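Local coordinates for protein TRAP dicarboxylate transporter, DctP subunit (Anaerococcus prevoti, PDB 4N91) that binds D-glucuronate, as alpha and beta anomers, and probably serves as the solute-binding component of a TRAP transport system, at residues 36-41 / 70-75; 91-96 / 242-247; 146-151 / 272-277. All coordinates share one frame; numbering follows the deposited sequence.

Interaction 1: 36-41 / 70-75; sequences GHNQSQ and PSELLG. With BDP (beta-D-glucopyranuronic acid), chain C.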
# COMPACT_ATOMS: atom_id res chain seq x y z
N GLY A 36 1.27 -8.89 -11.91
CA GLY A 36 0.68 -9.48 -10.74
C GLY A 36 0.24 -8.53 -9.66
O GLY A 36 0.82 -7.46 -9.45
N HIS A 37 -0.78 -8.95 -8.91
CA HIS A 37 -1.18 -8.27 -7.70
C HIS A 37 -1.89 -9.24 -6.75
O HIS A 37 -2.15 -10.38 -7.13
CB HIS A 37 -2.05 -7.06 -8.02
CG HIS A 37 -3.40 -7.40 -8.55
ND1 HIS A 37 -4.48 -7.62 -7.72
CD2 HIS A 37 -3.86 -7.58 -9.81
CE1 HIS A 37 -5.54 -7.91 -8.44
NE2 HIS A 37 -5.20 -7.86 -9.71
N ASN A 38 -2.14 -8.82 -5.52
CA ASN A 38 -2.61 -9.72 -4.48
C ASN A 38 -4.08 -9.55 -4.09
O ASN A 38 -4.52 -10.11 -3.10
CB ASN A 38 -1.73 -9.62 -3.24
CG ASN A 38 -1.89 -8.31 -2.49
OD1 ASN A 38 -2.62 -7.42 -2.90
ND2 ASN A 38 -1.21 -8.22 -1.35
N GLN A 39 -4.80 -8.74 -4.85
CA GLN A 39 -6.20 -8.39 -4.55
C GLN A 39 -7.18 -9.25 -5.34
O GLN A 39 -6.84 -9.89 -6.33
CB GLN A 39 -6.48 -6.92 -4.85
CG GLN A 39 -5.50 -5.96 -4.17
CD GLN A 39 -5.74 -5.76 -2.69
OE1 GLN A 39 -6.53 -6.46 -2.04
NE2 GLN A 39 -5.05 -4.78 -2.15
N SER A 40 -8.43 -9.22 -4.91
CA SER A 40 -9.47 -9.90 -5.65
C SER A 40 -9.75 -9.23 -6.98
O SER A 40 -9.36 -8.07 -7.24
CB SER A 40 -10.75 -9.91 -4.83
OG SER A 40 -11.46 -8.71 -4.96
N GLN A 41 -10.48 -9.95 -7.83
CA GLN A 41 -10.90 -9.43 -9.12
C GLN A 41 -11.90 -8.28 -9.04
O GLN A 41 -12.12 -7.59 -10.02
CB GLN A 41 -11.45 -10.56 -9.97
CG GLN A 41 -10.38 -11.52 -10.43
CD GLN A 41 -10.94 -12.63 -11.27
OE1 GLN A 41 -11.37 -12.42 -12.40
NE2 GLN A 41 -10.97 -13.83 -10.71
N PRO A 70 -4.43 -11.89 -10.58
CA PRO A 70 -4.89 -11.35 -9.31
C PRO A 70 -4.66 -12.33 -8.15
O PRO A 70 -4.09 -13.40 -8.35
CB PRO A 70 -6.39 -11.19 -9.55
CG PRO A 70 -6.71 -12.36 -10.41
CD PRO A 70 -5.54 -12.48 -11.36
N SER A 71 -5.09 -11.91 -6.96
CA SER A 71 -5.23 -12.80 -5.78
C SER A 71 -4.04 -13.72 -5.51
O SER A 71 -4.19 -14.93 -5.18
CB SER A 71 -6.52 -13.59 -5.90
OG SER A 71 -6.55 -14.30 -7.11
N GLU A 72 -2.85 -13.16 -5.60
CA GLU A 72 -1.59 -13.92 -5.27
C GLU A 72 -1.36 -15.18 -6.13
O GLU A 72 -0.70 -16.15 -5.70
CB GLU A 72 -1.50 -14.32 -3.75
CG GLU A 72 -1.42 -13.14 -2.76
CD GLU A 72 -1.25 -13.50 -1.30
OE1 GLU A 72 -1.19 -14.70 -0.97
OE2 GLU A 72 -1.15 -12.56 -0.43
N LEU A 73 -1.90 -15.20 -7.34
CA LEU A 73 -1.58 -16.27 -8.26
C LEU A 73 -0.06 -16.30 -8.57
O LEU A 73 0.47 -17.31 -9.01
CB LEU A 73 -2.41 -16.17 -9.53
CG LEU A 73 -3.87 -16.63 -9.42
CD1 LEU A 73 -4.59 -16.37 -10.75
CD2 LEU A 73 -3.94 -18.10 -9.03
N LEU A 74 0.66 -15.22 -8.40
CA LEU A 74 2.08 -15.28 -8.70
C LEU A 74 2.89 -15.31 -7.42
O LEU A 74 4.10 -15.13 -7.43
CB LEU A 74 2.50 -14.11 -9.58
CG LEU A 74 1.87 -14.13 -10.97
CD1 LEU A 74 2.22 -12.88 -11.75
CD2 LEU A 74 2.29 -15.40 -11.73
N GLY A 75 2.19 -15.54 -6.32
CA GLY A 75 2.79 -15.52 -5.01
C GLY A 75 2.32 -14.36 -4.15
O GLY A 75 1.59 -13.47 -4.61
C1 BDP C . -3.61 -3.32 1.38
C2 BDP C . -2.67 -2.95 0.32
C3 BDP C . -1.93 -4.17 -0.16
C4 BDP C . -1.20 -4.79 0.90
C5 BDP C . -2.14 -5.10 2.01
C6 BDP C . -1.39 -5.64 3.26
O2 BDP C . -3.59 -2.63 -0.80
O3 BDP C . -1.02 -3.79 -1.25
O4 BDP C . -0.51 -5.87 0.54
O5 BDP C . -2.86 -3.90 2.45
O6A BDP C . -0.67 -6.64 3.06
O1 BDP C . -4.07 -2.08 1.97
O6B BDP C . -1.72 -5.21 4.39
O HOH W 1 0.49 -10.50 -0.59
O HOH W 2 -3.86 -11.32 -0.59
O HOH W 3 -8.94 -14.54 -8.49

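Interaction 2: 91-96 / 242-247; sequences ICVASN and DIVIAN. With BDP (beta-D-glucopyranuronic acid), chain C.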
# COMPACT_ATOMS: atom_id res chain seq x y z
N ILE A 91 5.68 -6.69 -14.24
CA ILE A 91 5.07 -5.62 -13.45
C ILE A 91 4.36 -6.26 -12.27
O ILE A 91 3.74 -7.31 -12.42
CB ILE A 91 4.03 -4.85 -14.25
CG1 ILE A 91 4.65 -4.14 -15.46
CG2 ILE A 91 3.28 -3.84 -13.35
CD1 ILE A 91 3.62 -3.75 -16.51
N CYS A 92 4.47 -5.65 -11.10
CA CYS A 92 3.58 -6.04 -10.02
C CYS A 92 3.23 -4.87 -9.15
O CYS A 92 3.78 -3.79 -9.28
CB CYS A 92 4.17 -7.17 -9.20
SG CYS A 92 5.40 -6.72 -7.95
N VAL A 93 2.28 -5.11 -8.25
CA VAL A 93 1.90 -4.10 -7.29
C VAL A 93 2.41 -4.52 -5.93
O VAL A 93 2.15 -5.63 -5.50
CB VAL A 93 0.36 -3.92 -7.23
CG1 VAL A 93 -0.04 -2.92 -6.17
CG2 VAL A 93 -0.18 -3.45 -8.57
N ALA A 94 3.12 -3.60 -5.27
CA ALA A 94 3.64 -3.85 -3.93
C ALA A 94 3.34 -2.67 -3.02
O ALA A 94 3.47 -1.52 -3.43
CB ALA A 94 5.14 -4.07 -3.99
N SER A 95 2.95 -2.94 -1.78
CA SER A 95 2.79 -1.87 -0.83
C SER A 95 4.12 -1.22 -0.55
O SER A 95 5.16 -1.89 -0.45
CB SER A 95 2.20 -2.39 0.48
OG SER A 95 2.09 -1.35 1.44
N ASN A 96 4.11 0.09 -0.42
CA ASN A 96 5.32 0.82 -0.06
C ASN A 96 5.94 0.25 1.22
O ASN A 96 7.16 0.32 1.43
CB ASN A 96 4.97 2.28 0.15
CG ASN A 96 6.17 3.17 0.16
OD1 ASN A 96 6.65 3.58 -0.89
ND2 ASN A 96 6.66 3.48 1.34
N ASP A 242 0.19 2.02 -2.46
CA ASP A 242 0.59 0.87 -3.25
C ASP A 242 1.40 1.39 -4.43
O ASP A 242 1.09 2.44 -5.02
CB ASP A 242 -0.63 0.07 -3.72
CG ASP A 242 -1.27 -0.75 -2.62
OD1 ASP A 242 -0.56 -1.17 -1.66
OD2 ASP A 242 -2.48 -1.03 -2.74
N ILE A 243 2.47 0.68 -4.77
CA ILE A 243 3.37 1.11 -5.83
C ILE A 243 3.35 0.09 -6.95
O ILE A 243 3.44 -1.12 -6.72
CB ILE A 243 4.82 1.22 -5.31
CG1 ILE A 243 4.87 2.09 -4.05
CG2 ILE A 243 5.73 1.77 -6.40
CD1 ILE A 243 4.49 3.55 -4.24
N VAL A 244 3.20 0.56 -8.18
CA VAL A 244 3.33 -0.30 -9.34
C VAL A 244 4.79 -0.29 -9.74
O VAL A 244 5.34 0.78 -10.05
CB VAL A 244 2.47 0.21 -10.50
CG1 VAL A 244 2.51 -0.74 -11.66
CG2 VAL A 244 1.03 0.43 -10.01
N ILE A 245 5.42 -1.46 -9.69
CA ILE A 245 6.82 -1.56 -10.04
C ILE A 245 6.99 -2.38 -11.31
O ILE A 245 6.23 -3.30 -11.57
CB ILE A 245 7.69 -2.17 -8.88
CG1 ILE A 245 7.24 -3.59 -8.52
CG2 ILE A 245 7.68 -1.27 -7.66
CD1 ILE A 245 8.23 -4.32 -7.61
N ALA A 246 7.97 -2.00 -12.12
CA ALA A 246 8.27 -2.70 -13.35
C ALA A 246 9.74 -3.14 -13.37
O ALA A 246 10.61 -2.44 -12.85
CB ALA A 246 7.97 -1.80 -14.54
N ASN A 247 9.99 -4.31 -13.95
CA ASN A 247 11.36 -4.78 -14.16
C ASN A 247 12.11 -3.75 -14.98
O ASN A 247 11.64 -3.32 -16.04
CB ASN A 247 11.39 -6.13 -14.86
CG ASN A 247 12.81 -6.59 -15.15
OD1 ASN A 247 13.32 -6.39 -16.26
ND2 ASN A 247 13.48 -7.13 -14.15
C1 BDP C . -3.61 -3.32 1.38
C2 BDP C . -2.67 -2.95 0.32
C3 BDP C . -1.93 -4.17 -0.16
C4 BDP C . -1.20 -4.79 0.90
C5 BDP C . -2.14 -5.10 2.01
C6 BDP C . -1.39 -5.64 3.26
O2 BDP C . -3.59 -2.63 -0.80
O3 BDP C . -1.02 -3.79 -1.25
O4 BDP C . -0.51 -5.87 0.54
O5 BDP C . -2.86 -3.90 2.45
O6A BDP C . -0.67 -6.64 3.06
O1 BDP C . -4.07 -2.08 1.97
O6B BDP C . -1.72 -5.21 4.39
O HOH W 4 -0.25 0.12 0.73

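Interaction 3: 146-151 / 272-277; sequences VTWLDA and VQRKEW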
# COMPACT_ATOMS: atom_id res chain seq x y z
N VAL A 146 6.59 3.00 -11.30
CA VAL A 146 6.06 3.72 -12.45
C VAL A 146 4.81 4.54 -12.15
O VAL A 146 4.53 5.52 -12.86
CB VAL A 146 5.80 2.78 -13.65
CG1 VAL A 146 7.13 2.19 -14.15
CG2 VAL A 146 4.76 1.71 -13.31
N THR A 147 4.10 4.16 -11.08
CA THR A 147 2.98 4.94 -10.58
C THR A 147 2.60 4.42 -9.20
O THR A 147 3.23 3.48 -8.70
CB THR A 147 1.76 4.95 -11.56
OG1 THR A 147 0.82 5.96 -11.14
CG2 THR A 147 1.09 3.63 -11.62
N TRP A 148 1.61 5.06 -8.59
CA TRP A 148 1.08 4.66 -7.30
C TRP A 148 -0.42 4.38 -7.42
O TRP A 148 -1.08 4.76 -8.40
CB TRP A 148 1.35 5.74 -6.26
CG TRP A 148 0.54 7.01 -6.50
CD1 TRP A 148 0.79 8.01 -7.42
CD2 TRP A 148 -0.63 7.43 -5.79
NE1 TRP A 148 -0.16 9.00 -7.33
CE2 TRP A 148 -1.04 8.67 -6.33
CE3 TRP A 148 -1.37 6.87 -4.74
CZ2 TRP A 148 -2.16 9.35 -5.87
CZ3 TRP A 148 -2.47 7.55 -4.28
CH2 TRP A 148 -2.86 8.78 -4.85
N LEU A 149 -0.94 3.69 -6.41
CA LEU A 149 -2.35 3.39 -6.33
C LEU A 149 -2.81 3.71 -4.93
O LEU A 149 -2.04 3.55 -3.98
CB LEU A 149 -2.62 1.91 -6.64
CG LEU A 149 -2.02 1.38 -7.96
CD1 LEU A 149 -2.11 -0.10 -8.00
CD2 LEU A 149 -2.64 2.00 -9.19
N ASP A 150 -4.06 4.14 -4.79
CA ASP A 150 -4.61 4.55 -3.51
C ASP A 150 -5.00 3.31 -2.69
O ASP A 150 -5.66 2.40 -3.20
CB ASP A 150 -5.87 5.38 -3.77
CG ASP A 150 -6.27 6.27 -2.61
OD1 ASP A 150 -5.79 6.09 -1.47
OD2 ASP A 150 -7.09 7.20 -2.85
N ALA A 151 -4.57 3.28 -1.44
CA ALA A 151 -4.98 2.25 -0.49
C ALA A 151 -5.53 2.90 0.79
O ALA A 151 -5.51 2.30 1.86
CB ALA A 151 -3.82 1.33 -0.18
N VAL A 272 -7.84 5.19 -13.13
CA VAL A 272 -8.98 4.28 -13.00
C VAL A 272 -9.00 3.66 -11.62
O VAL A 272 -10.04 3.63 -10.97
CB VAL A 272 -8.97 3.19 -14.09
CG1 VAL A 272 -10.02 2.15 -13.81
CG2 VAL A 272 -9.19 3.83 -15.46
N GLN A 273 -7.84 3.23 -11.12
CA GLN A 273 -7.77 2.71 -9.76
C GLN A 273 -8.23 3.71 -8.71
O GLN A 273 -8.98 3.35 -7.81
CB GLN A 273 -6.36 2.25 -9.44
CG GLN A 273 -6.29 1.39 -8.21
CD GLN A 273 -6.15 2.15 -6.92
OE1 GLN A 273 -5.93 3.37 -6.90
NE2 GLN A 273 -6.25 1.41 -5.80
N ARG A 274 -7.81 4.96 -8.85
CA ARG A 274 -8.20 5.97 -7.87
C ARG A 274 -9.70 6.27 -7.91
O ARG A 274 -10.34 6.43 -6.86
CB ARG A 274 -7.37 7.23 -8.07
CG ARG A 274 -5.96 7.07 -7.60
CD ARG A 274 -5.04 8.12 -8.17
NE ARG A 274 -5.35 9.45 -7.65
CZ ARG A 274 -4.65 10.53 -7.95
NH1 ARG A 274 -3.63 10.47 -8.81
NH2 ARG A 274 -4.96 11.68 -7.40
N LYS A 275 -10.28 6.32 -9.11
CA LYS A 275 -11.73 6.53 -9.23
C LYS A 275 -12.49 5.37 -8.61
O LYS A 275 -13.48 5.54 -7.88
CB LYS A 275 -12.11 6.67 -10.69
CG LYS A 275 -13.60 6.82 -11.01
CD LYS A 275 -14.27 5.46 -11.23
CE LYS A 275 -15.59 5.57 -11.95
NZ LYS A 275 -16.25 4.24 -12.09
N GLU A 276 -12.01 4.16 -8.89
CA GLU A 276 -12.70 2.97 -8.38
C GLU A 276 -12.51 2.83 -6.89
O GLU A 276 -13.39 2.31 -6.20
CB GLU A 276 -12.21 1.72 -9.12
CG GLU A 276 -12.57 1.70 -10.59
CD GLU A 276 -14.06 1.59 -10.87
OE1 GLU A 276 -14.88 1.37 -9.95
OE2 GLU A 276 -14.43 1.70 -12.05
N TRP A 277 -11.38 3.31 -6.38
CA TRP A 277 -11.09 3.25 -4.95
C TRP A 277 -12.15 4.00 -4.16
O TRP A 277 -12.67 3.50 -3.16
CB TRP A 277 -9.70 3.83 -4.64
CG TRP A 277 -9.48 3.80 -3.19
CD1 TRP A 277 -9.59 4.84 -2.30
CD2 TRP A 277 -9.18 2.64 -2.40
NE1 TRP A 277 -9.37 4.40 -1.03
CE2 TRP A 277 -9.13 3.05 -1.06
CE3 TRP A 277 -8.95 1.29 -2.71
CZ2 TRP A 277 -8.86 2.16 -0.02
CZ3 TRP A 277 -8.69 0.41 -1.68
CH2 TRP A 277 -8.64 0.86 -0.36
O HOH W 5 -8.67 7.90 -4.93

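Interaction 1: 36-41 / 70-75
Pro-70 lies against one face of the imidazole of His-37, its CA placed 3.7 Å from the ring centroid in a CH-pi contact while CB lies beside NE2 and CE1. The ring stands in this position because CG of His-37 sits between its own backbone N and carbonyl carbon (chi1 70°), and ND1 is engaged at once, accepting the backbone N-H of Gln-39 from a little out of the ring plane. NE2, on the other flank, is hydrogen-bonded to His-46 of helix 44-60, which leaves the ring little freedom to turn.

Two backbone bonds stitch the loops together. Glu-72 N donates to a lone pair of His-37 O, 3.2 Å away, and Ser-71 N approaches Gln-39 O at 2.7 Å from above the carbonyl plane. Beyond them, CG of Glu-72 packs on CB of Asn-38 at 3.6 Å, and the extended Glu-72 chain carries OE2 to a water that donates to it and accepts the N-H of Asn-38 ND2. The same OE2 accepts the backbone N-H of Gly-199.

Asn-38 ND2 thus serves two partners, this water and O4 of the beta-D-glucuronate, the latter at 3.1 Å. Gln-39, bent at its second torsion, brings NE2 to 2.9 Å from sugar O2. Pro-70 to Leu-73 form a type I' turn, followed by a type I turn from Glu-72 to Gly-75. The loop after strand 31-36 lines the ligand site and the loop after strand 64-69 packs behind it as a second shell, as expected in the alpha/beta lobe of a periplasmic solute-binding protein.

Interaction 2: 91-96 / 242-247
Ile-91 and Val-244 pack diagonally across two antiparallel strands, CG2 of Ile-91 set against CG1 of Val-244 at 3.6 Å. With chi1 at -63°, CG1 of Ile-91 stands opposite its carbonyl carbon, which leaves CG2 facing Val-244; the small methyl of Ala-246, the directly paired residue, gives the room that CG1 takes. Farther along the same face Val-93 offers CG1 to CB of Asp-242. On the reverse face, the sulfur of Cys-92 rests on CG1 and CD1 of Ile-245, each 3.7 Å away; Ala-94 there is only a methyl opposite Ile-243, with Val-81 and Leu-99 from neighbouring helices packed over it.

Two reciprocal pairs of backbone bonds, Cys-92 with Ile-245 and Ala-94 with Ile-243, fix this register; the straightest runs from Ala-94 N to Ile-243 O, with 171° at the hydrogen. The pairing is one of two antiparallel joins in the mixed sheet of a solute-binding protein lobe, strand 242-247 returning from far along the chain to run against both 91-95 and 143-149.

At the ligand end, Asp-242 reaches beta-D-glucuronate with both carboxylate oxygens: OD1 is 2.7 Å from sugar O3, and OD2 stands 2.7 Å from sugar O2. A water joins OD1 to Ser-95 OG, which also caps the N-terminus of helix 96-99 and receives a bond from Gln-177. Without the carboxylate of Asp-242, as with an alanine here, sugar O2 and O3 would probably lose their close neighbours and the water an acceptor. Beside Ser-95, Asn-96 lays OD1 near CG1 of Ile-243, at 3.9 Å, while its ND2 bonds to Trp-106 and Asn-110.

Interaction 3: 146-151 / 272-277
Gln-273 NE2 donates to Asp-150 O at 2.8 Å, nearly straight at 168°; NE2 lies in the carbonyl plane of Asp-150, on a lone pair of its O, and that O lies close to the amide plane of Gln-273. The other end of the same amide works too: OE1 accepts the N-H of Asp-150, its N 2.9 Å away, though from above the OE1 carbonyl plane. One side-chain amide therefore holds both backbone polar groups of a single residue, as a neighbouring strand would. CG of Gln-273 leaves anti to the backbone N (chi1 -166°), and the bend that follows folds the amide over CB of Leu-149.

Here the long helix 256-290 packs against strand 143-149, an outermost strand of the mixed sheet, where that strand runs out into the loop leading to the sugar pocket. Trp-277 lays one ring face under this loop: Asp-150 CB stands over the five-membered ring, and Ala-151 CA over the six-membered ring, 4.1 Å from its centroid. The carboxylate of Asp-150 turns OD1 back to the N-H of Gly-152 and, through OD2, takes a bond from a water that also donates to Arg-274 O.

Arg-274 bends at its third torsion so that CZ2 of Trp-148 sits over the centre of its guanidinium, 3.5 Å from CZ, with the planes tilted by 40°. Asp-126 OD1 takes both a salt bridge from Arg-274 NH1 and the indole N-H of Trp-148, while NH1 also bonds to Asn-270.

Interactions 1, 2 and 3 follow one another across one mixed sheet: at the loops ending strands 31-36 and 64-69, at strands 91-95 and 242-247, and at edge strand 143-149. Gly-36 bonds with Ile-91 and Val-93, joining interaction 1 to interaction 2, whose centres lie about 12 Å apart. Strand 242-247 then pairs with 143-149 and so reaches interaction 3, its centre also about 12 Å away; interactions 1 and 3, centres about 16 Å apart, do not touch. Along the chain interaction 1 closes before the others open, whereas the segments of 2 and 3 alternate. Sheet ends and loops meet around the glucuronate, with helix 256-290 packed behind the loop that carries Ala-151.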